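Creatinine amidohydrolase (Nostoc punctiforme PCC 73102, PDB 3NO4) is probably a metal-dependent amidohydrolase of the creatininase superfamily, hydrolysing carbon-nitrogen bonds in linear amides other than peptides. Local coordinates at residues A[48-53]-A[57-62]; A[86-91]-A[96-101]. All coordinates share one frame; numbering follows the deposited sequence.

Contact 1: A[48-53]-A[57-62]; sequences EQHGPT and GTDAIC. With NI (nickel (II) ion), chain D.
The metal site of this creatininase-family fold joins His50 and Asp59 through a nickel ion, in a family whose assigned cofactor is zinc. His50 NE2 lies 2.2 Å from the nickel. Asp59 OD1 binds the nickel at 2.1 Å, whereas Asp59 OD2 stands 3.1 Å from it, so the carboxylate coordinates through one oxygen. Glu191 and a water complete the observed site. The imidazole and the Asp59 carboxylate are nearly perpendicular. Asp59 holds CG opposite its carbonyl carbon and beside its own N (chi1 -60°), which places OD1 on the nickel beside His50 NE2.

Besides the metal bond, two contacts hold the imidazole in its rotation. His50 ND1 donates to Glu48 O at 2.9 Å with an N-H...O angle of 156°, close to the ring plane, which leaves NE2 to the metal. Thr58 CB covers one face, 3.6 Å from the centroid of the His50 ring and 5° off its normal, a CH-pi contact; Thr58 OG1 is itself bonded to Leu55 O. Glu48 OE2 comes within 3.1 Å of Asp59 OD2, acceptor against acceptor with no hydrogen bond, while Glu48 OE1 pairs with Ser46 OG.

In the fold, 48-53 belongs to the loop leaving strand 39-44. Segment 57-62 holds the first turn of helix 58-74; helix 189-198, which carries Glu191, packs against Thr58, Ile61 and Cys62.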
ATOM      1  N   GLU A  48      -1.042 -22.309 -12.386  1.00 20.58           N
ATOM      2  CA  GLU A  48      -1.443 -21.730 -13.676  1.00 20.80           C
ATOM      3  C   GLU A  48      -1.626 -22.804 -14.719  1.00 20.95           C
ATOM      4  O   GLU A  48      -0.911 -23.823 -14.710  1.00 20.35           O
ATOM      5  CB  GLU A  48      -0.365 -20.742 -14.184  1.00 21.36           C
ATOM      6  CG  GLU A  48       1.033 -21.387 -14.325  1.00 24.41           C
ATOM      7  CD  GLU A  48       2.113 -20.446 -14.696  1.00 26.87           C
ATOM      8  OE1 GLU A  48       2.248 -19.393 -14.026  1.00 30.30           O
ATOM      9  OE2 GLU A  48       2.858 -20.776 -15.636  1.00 28.72           O
ATOM     10  N   GLN A  49      -2.490 -22.504 -15.681  1.00 20.42           N
ATOM     11  CA  GLN A  49      -2.717 -23.368 -16.827  1.00 21.07           C
ATOM     12  C   GLN A  49      -1.392 -23.837 -17.479  1.00 20.57           C
ATOM     13  O   GLN A  49      -0.438 -23.064 -17.596  1.00 20.39           O
ATOM     14  CB  GLN A  49      -3.646 -22.657 -17.842  1.00 22.03           C
ATOM     15  CG  GLN A  49      -2.991 -21.510 -18.608  1.00 20.94           C
ATOM     16  CD  GLN A  49      -2.168 -21.957 -19.804  1.00 22.85           C
ATOM     17  OE1 GLN A  49      -2.238 -23.132 -20.241  1.00 23.03           O
ATOM     18  NE2 GLN A  49      -1.317 -21.063 -20.286  1.00 17.49           N
ATOM     19  N   HIS A  50      -1.330 -25.102 -17.844  1.00 21.03           N
ATOM     20  CA  HIS A  50      -0.223 -25.661 -18.652  1.00 22.74           C
ATOM     21  C   HIS A  50      -0.762 -26.484 -19.841  1.00 23.19           C
ATOM     22  O   HIS A  50      -0.314 -27.567 -20.128  1.00 23.37           O
ATOM     23  CB  HIS A  50       0.696 -26.473 -17.745  1.00 22.86           C
ATOM     24  CG  HIS A  50       1.735 -25.658 -17.069  1.00 23.70           C
ATOM     25  ND1 HIS A  50       1.482 -24.881 -15.961  1.00 20.88           N
ATOM     26  CD2 HIS A  50       3.058 -25.523 -17.334  1.00 26.74           C
ATOM     27  CE1 HIS A  50       2.598 -24.282 -15.590  1.00 22.30           C
ATOM     28  NE2 HIS A  50       3.565 -24.646 -16.407  1.00 21.79           N
ATOM     29  N   GLY A  51      -1.697 -25.897 -20.581  1.00 23.14           N
ATOM     30  CA  GLY A  51      -2.212 -26.515 -21.759  1.00 24.14           C
ATOM     31  C   GLY A  51      -3.203 -27.630 -21.441  1.00 24.57           C
ATOM     32  O   GLY A  51      -3.555 -27.823 -20.277  1.00 25.10           O
ATOM     33  N   PRO A  52      -3.690 -28.326 -22.477  1.00 25.32           N
ATOM     34  CA  PRO A  52      -4.609 -29.486 -22.313  1.00 25.72           C
ATOM     35  C   PRO A  52      -4.108 -30.644 -21.448  1.00 26.08           C
ATOM     36  O   PRO A  52      -4.926 -31.329 -20.846  1.00 26.20           O
ATOM     37  CB  PRO A  52      -4.801 -29.977 -23.762  1.00 26.21           C
ATOM     38  CG  PRO A  52      -4.613 -28.698 -24.607  1.00 25.65           C
ATOM     39  CD  PRO A  52      -3.484 -28.003 -23.917  1.00 25.38           C
ATOM     40  N   THR A  53      -2.800 -30.894 -21.449  1.00 25.89           N
ATOM     41  CA  THR A  53      -2.213 -32.070 -20.799  1.00 26.51           C
ATOM     42  C   THR A  53      -1.352 -31.729 -19.582  1.00 25.75           C
ATOM     43  O   THR A  53      -0.901 -32.638 -18.908  1.00 26.51           O
ATOM     44  CB  THR A  53      -1.344 -32.861 -21.790  1.00 27.46           C
ATOM     45  OG1 THR A  53      -0.342 -31.997 -22.323  1.00 27.06           O
ATOM     46  CG2 THR A  53      -2.180 -33.466 -22.902  1.00 29.32           C
ATOM     47  N   GLY A  57      -0.371 -27.270 -11.306  1.00 20.38           N
ATOM     48  CA  GLY A  57       0.715 -27.135 -10.339  1.00 20.42           C
ATOM     49  C   GLY A  57       2.129 -27.317 -10.878  1.00 20.25           C
ATOM     50  O   GLY A  57       3.050 -27.217 -10.118  1.00 20.27           O
ATOM     51  N   THR A  58       2.295 -27.556 -12.175  1.00 20.77           N
ATOM     52  CA  THR A  58       3.585 -27.923 -12.775  1.00 20.84           C
ATOM     53  C   THR A  58       4.779 -27.164 -12.166  1.00 20.94           C
ATOM     54  O   THR A  58       5.722 -27.796 -11.694  1.00 20.66           O
ATOM     55  CB  THR A  58       3.531 -27.720 -14.311  1.00 21.41           C
ATOM     56  OG1 THR A  58       2.601 -28.670 -14.859  1.00 18.72           O
ATOM     57  CG2 THR A  58       4.960 -27.828 -14.990  1.00 20.78           C
ATOM     58  N   ASP A  59       4.700 -25.825 -12.148  1.00 21.17           N
ATOM     59  CA  ASP A  59       5.833 -24.992 -11.684  1.00 21.83           C
ATOM     60  C   ASP A  59       6.148 -25.210 -10.226  1.00 21.92           C
ATOM     61  O   ASP A  59       7.324 -25.348  -9.881  1.00 23.81           O
ATOM     62  CB  ASP A  59       5.628 -23.507 -11.993  1.00 21.76           C
ATOM     63  CG  ASP A  59       5.470 -23.250 -13.490  1.00 20.94           C
ATOM     64  OD1 ASP A  59       5.811 -24.173 -14.266  1.00 21.43           O
ATOM     65  OD2 ASP A  59       5.018 -22.154 -13.920  1.00 21.73           O
ATOM     66  N   ALA A  60       5.118 -25.298  -9.394  1.00 20.80           N
ATOM     67  CA  ALA A  60       5.303 -25.656  -7.970  1.00 20.80           C
ATOM     68  C   ALA A  60       5.817 -27.097  -7.789  1.00 20.82           C
ATOM     69  O   ALA A  60       6.711 -27.313  -6.979  1.00 20.78           O
ATOM     70  CB  ALA A  60       4.015 -25.455  -7.178  1.00 19.76           C
ATOM     71  N   ILE A  61       5.262 -28.042  -8.548  1.00 20.21           N
ATOM     72  CA  ILE A  61       5.646 -29.472  -8.483  1.00 20.92           C
ATOM     73  C   ILE A  61       7.144 -29.620  -8.799  1.00 21.46           C
ATOM     74  O   ILE A  61       7.894 -30.260  -8.039  1.00 20.80           O
ATOM     75  CB  ILE A  61       4.762 -30.340  -9.433  1.00 21.32           C
ATOM     76  CG1 ILE A  61       3.331 -30.408  -8.875  1.00 22.15           C
ATOM     77  CG2 ILE A  61       5.359 -31.771  -9.677  1.00 20.79           C
ATOM     78  CD1 ILE A  61       2.248 -30.899  -9.869  1.00 20.89           C
ATOM     79  N   CYS A  62       7.563 -28.966  -9.880  1.00 21.04           N
ATOM     80  CA  CYS A  62       8.940 -29.028 -10.345  1.00 22.67           C
ATOM     81  C   CYS A  62       9.898 -28.423  -9.337  1.00 22.82           C
ATOM     82  O   CYS A  62      10.836 -29.105  -8.907  1.00 22.68           O
ATOM     83  CB  CYS A  62       9.081 -28.342 -11.707  1.00 22.97           C
ATOM     84  SG  CYS A  62       8.326 -29.306 -13.073  1.00 25.70           S
TER
HETATM   85 NI    NI D 300       5.641 -23.977 -16.358  1.00 29.13          NI
HETATM   86  O   HOH W   1       6.054 -22.733 -17.953  1.00 41.52           O

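Contact 2: A[86-91]-A[96-101]; sequences MALHHT and TISLRP
Met86, a selenomethionine, opens one arm of a connection that doubles back on itself between strand 77-78 and helix 101-118; its CG rests 3.6 Å from Pro101 CD, at the start of that helix. The same proline and Met86 both touch Thr135 of helix 132-150.

At Ala87 the contact becomes polar. Ala87 N donates to Ser98 OG at 2.8 Å, with an N-H...O angle of 155°, and Ser98 OG in turn donates to Leu99 O at 2.7 Å, so the buried hydroxyl acts as acceptor and donor at once. Ser98 places OG opposite its own N (chi1 -177°), which sends the hydroxyl across to the first arm. With an alanine here, Ala87 N would probably lose its acceptor, and one of the two hydrogen bonds that join the arms would go with it.

Leu88 begins a short 3-10 turn (88-90), seen in the 3.1 Å bond from His90 N to Ala87 O. Its two methyls meet different partners: Leu88 CD1 meets the ring carbon Pro101 CD end-on at 3.6 Å, while Leu88 CD2 lies 3.5 Å from Ser98 OG, placing carbon beside the hydroxyl. Ala145 of a third subunit packs on this leucine.

His90 closes the far end through its backbone. Thr96 OG1 donates to His90 O at 2.8 Å, approaching from above the carbonyl plane, 55° out of it, and not along a lone pair. Thr91, which also packs on Cys114 of a second subunit, finishes the walk: its side chain runs nearly at a right angle to that of Thr96, and their methyls, Thr91 CG2 and Thr96 CG2, sit 4.0 Å apart.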
HETATM    1  N   MSE A  86       3.423 -14.944  -9.513  1.00 19.03           N
HETATM    2  CA  MSE A  86       3.028 -13.920 -10.465  1.00 19.70           C
HETATM    3  C   MSE A  86       2.733 -14.593 -11.813  1.00 20.31           C
HETATM    4  O   MSE A  86       3.645 -14.890 -12.639  1.00 19.09           O
HETATM    5  CB  MSE A  86       4.104 -12.820 -10.572  1.00 19.29           C
HETATM    6  CG  MSE A  86       3.508 -11.467 -10.904  1.00 20.66           C
HETATM    7 SE   MSE A  86       2.648 -11.410 -12.635  0.75 16.92          SE
HETATM    8  CE  MSE A  86       4.101 -11.954 -13.819  1.00 23.25           C
ATOM      9  N   ALA A  87       1.431 -14.855 -11.990  1.00 20.62           N
ATOM     10  CA  ALA A  87       0.894 -15.577 -13.141  1.00 20.49           C
ATOM     11  C   ALA A  87      -0.303 -14.804 -13.730  1.00 20.00           C
ATOM     12  O   ALA A  87      -1.269 -15.408 -14.186  1.00 21.36           O
ATOM     13  CB  ALA A  87       0.493 -16.994 -12.706  1.00 19.88           C
ATOM     14  N   LEU A  88      -0.198 -13.476 -13.779  1.00 18.43           N
ATOM     15  CA  LEU A  88      -1.332 -12.612 -14.139  1.00 19.00           C
ATOM     16  C   LEU A  88      -1.815 -12.873 -15.578  1.00 20.35           C
ATOM     17  O   LEU A  88      -3.037 -12.888 -15.848  1.00 20.38           O
ATOM     18  CB  LEU A  88      -1.021 -11.124 -13.907  1.00 19.05           C
ATOM     19  CG  LEU A  88      -1.069 -10.605 -12.443  1.00 19.43           C
ATOM     20  CD1 LEU A  88      -0.648  -9.115 -12.322  1.00 17.80           C
ATOM     21  CD2 LEU A  88      -2.420 -10.775 -11.773  1.00 17.86           C
ATOM     22  N   HIS A  89      -0.847 -13.121 -16.469  1.00 19.47           N
ATOM     23  CA  HIS A  89      -1.115 -13.396 -17.869  1.00 20.92           C
ATOM     24  C   HIS A  89      -1.837 -14.724 -18.181  1.00 21.41           C
ATOM     25  O   HIS A  89      -2.292 -14.906 -19.320  1.00 23.04           O
ATOM     26  CB  HIS A  89       0.162 -13.204 -18.744  1.00 20.95           C
ATOM     27  CG  HIS A  89       1.350 -13.973 -18.277  1.00 23.06           C
ATOM     28  ND1 HIS A  89       2.163 -13.538 -17.250  1.00 25.64           N
ATOM     29  CD2 HIS A  89       1.873 -15.151 -18.704  1.00 25.33           C
ATOM     30  CE1 HIS A  89       3.102 -14.445 -17.029  1.00 27.66           C
ATOM     31  NE2 HIS A  89       2.959 -15.422 -17.910  1.00 24.99           N
ATOM     32  N   HIS A  90      -1.937 -15.632 -17.205  1.00 20.18           N
ATOM     33  CA  HIS A  90      -2.654 -16.913 -17.348  1.00 19.95           C
ATOM     34  C   HIS A  90      -4.074 -16.920 -16.755  1.00 20.16           C
ATOM     35  O   HIS A  90      -4.738 -17.975 -16.741  1.00 19.37           O
ATOM     36  CB  HIS A  90      -1.849 -18.033 -16.687  1.00 20.08           C
ATOM     37  CG  HIS A  90      -0.518 -18.263 -17.314  1.00 21.14           C
ATOM     38  ND1 HIS A  90      -0.377 -18.788 -18.580  1.00 22.10           N
ATOM     39  CD2 HIS A  90       0.735 -17.997 -16.869  1.00 22.39           C
ATOM     40  CE1 HIS A  90       0.910 -18.877 -18.866  1.00 23.11           C
ATOM     41  NE2 HIS A  90       1.606 -18.393 -17.851  1.00 20.09           N
ATOM     42  N   THR A  91      -4.567 -15.769 -16.302  1.00 19.81           N
ATOM     43  CA  THR A  91      -5.851 -15.706 -15.578  1.00 20.62           C
ATOM     44  C   THR A  91      -7.124 -15.839 -16.466  1.00 21.95           C
ATOM     45  O   THR A  91      -8.212 -15.994 -15.933  1.00 22.53           O
ATOM     46  CB  THR A  91      -5.957 -14.449 -14.678  1.00 21.05           C
ATOM     47  OG1 THR A  91      -5.944 -13.271 -15.477  1.00 17.84           O
ATOM     48  CG2 THR A  91      -4.776 -14.390 -13.716  1.00 20.75           C
ATOM     49  N   THR A  96      -6.198 -20.958 -12.756  1.00 19.09           N
ATOM     50  CA  THR A  96      -5.028 -20.137 -12.502  1.00 19.04           C
ATOM     51  C   THR A  96      -5.307 -19.310 -11.228  1.00 18.69           C
ATOM     52  O   THR A  96      -6.431 -18.799 -11.025  1.00 18.16           O
ATOM     53  CB  THR A  96      -4.733 -19.197 -13.685  1.00 19.92           C
ATOM     54  OG1 THR A  96      -4.415 -20.002 -14.821  1.00 17.84           O
ATOM     55  CG2 THR A  96      -3.609 -18.158 -13.369  1.00 17.43           C
ATOM     56  N   ILE A  97      -4.303 -19.254 -10.362  1.00 18.75           N
ATOM     57  CA  ILE A  97      -4.294 -18.339  -9.206  1.00 19.02           C
ATOM     58  C   ILE A  97      -3.024 -17.487  -9.326  1.00 18.85           C
ATOM     59  O   ILE A  97      -1.941 -18.013  -9.608  1.00 17.50           O
ATOM     60  CB  ILE A  97      -4.307 -19.089  -7.828  1.00 18.19           C
ATOM     61  CG1 ILE A  97      -5.246 -20.297  -7.805  1.00 16.73           C
ATOM     62  CG2 ILE A  97      -4.655 -18.085  -6.714  1.00 17.64           C
ATOM     63  CD1 ILE A  97      -5.173 -21.136  -6.465  1.00 16.91           C
ATOM     64  N   SER A  98      -3.155 -16.171  -9.150  1.00 19.27           N
ATOM     65  CA  SER A  98      -1.995 -15.267  -9.212  1.00 18.84           C
ATOM     66  C   SER A  98      -2.077 -14.212  -8.122  1.00 18.92           C
ATOM     67  O   SER A  98      -3.170 -13.731  -7.812  1.00 18.69           O
ATOM     68  CB  SER A  98      -1.942 -14.532 -10.539  1.00 19.98           C
ATOM     69  OG  SER A  98      -0.794 -13.686 -10.660  1.00 18.12           O
ATOM     70  N   LEU A  99      -0.917 -13.860  -7.597  1.00 18.31           N
ATOM     71  CA  LEU A  99      -0.736 -12.613  -6.850  1.00 18.15           C
ATOM     72  C   LEU A  99      -0.424 -11.493  -7.817  1.00 18.38           C
ATOM     73  O   LEU A  99       0.070 -11.740  -8.954  1.00 16.98           O
ATOM     74  CB  LEU A  99       0.422 -12.746  -5.846  1.00 18.76           C
ATOM     75  CG  LEU A  99       0.364 -13.882  -4.835  1.00 17.82           C
ATOM     76  CD1 LEU A  99       1.596 -13.894  -3.931  1.00 15.26           C
ATOM     77  CD2 LEU A  99      -0.913 -13.816  -3.929  1.00 17.17           C
ATOM     78  N   ARG A 100      -0.689 -10.250  -7.375  1.00 18.18           N
ATOM     79  CA  ARG A 100      -0.099  -9.094  -8.010  1.00 18.66           C
ATOM     80  C   ARG A 100       1.378  -9.080  -7.661  1.00 18.27           C
ATOM     81  O   ARG A 100       1.734  -9.526  -6.581  1.00 17.37           O
ATOM     82  CB  ARG A 100      -0.709  -7.800  -7.520  1.00 20.13           C
ATOM     83  CG  ARG A 100      -2.080  -7.583  -8.049  1.00 21.39           C
ATOM     84  CD  ARG A 100      -2.777  -6.499  -7.288  1.00 26.95           C
ATOM     85  NE  ARG A 100      -3.295  -7.058  -6.018  1.00 29.48           N
ATOM     86  CZ  ARG A 100      -3.468  -6.393  -4.870  1.00 31.96           C
ATOM     87  NH1 ARG A 100      -3.198  -5.084  -4.770  1.00 33.08           N
ATOM     88  NH2 ARG A 100      -3.964  -7.044  -3.804  1.00 27.86           N
ATOM     89  N   PRO A 101       2.239  -8.566  -8.566  1.00 17.38           N
ATOM     90  CA  PRO A 101       3.627  -8.311  -8.208  1.00 17.63           C
ATOM     91  C   PRO A 101       3.773  -7.606  -6.863  1.00 18.15           C
ATOM     92  O   PRO A 101       4.575  -8.060  -6.039  1.00 17.58           O
ATOM     93  CB  PRO A 101       4.140  -7.439  -9.366  1.00 17.73           C
ATOM     94  CG  PRO A 101       3.337  -7.834 -10.499  1.00 16.03           C
ATOM     95  CD  PRO A 101       2.011  -8.304  -9.991  1.00 17.93           C
TER

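How the contacts relate
Both contacts are buried, with centres about 13 Å apart, yet their chemistry differs. Contact 1 is ordered by a metal and buries little surface between its segments (188 Å²); contact 2 has no metal and joins two loop arms through hydrogen bonds of serine and threonine hydroxyls and apolar packing over 412 Å². Contact 1 includes the first turn of helix 58-74, whereas contact 2 stops at Pro101, the first residue of helix 101-118. They meet directly: Gln49 NE2 lies 3.0 Å from His90 ND1, Gln49 N probably bonds to Thr96 OG1, and Glu48 packs against Ala87 and His90. Both reach a second subunit, and contact 2 also a third.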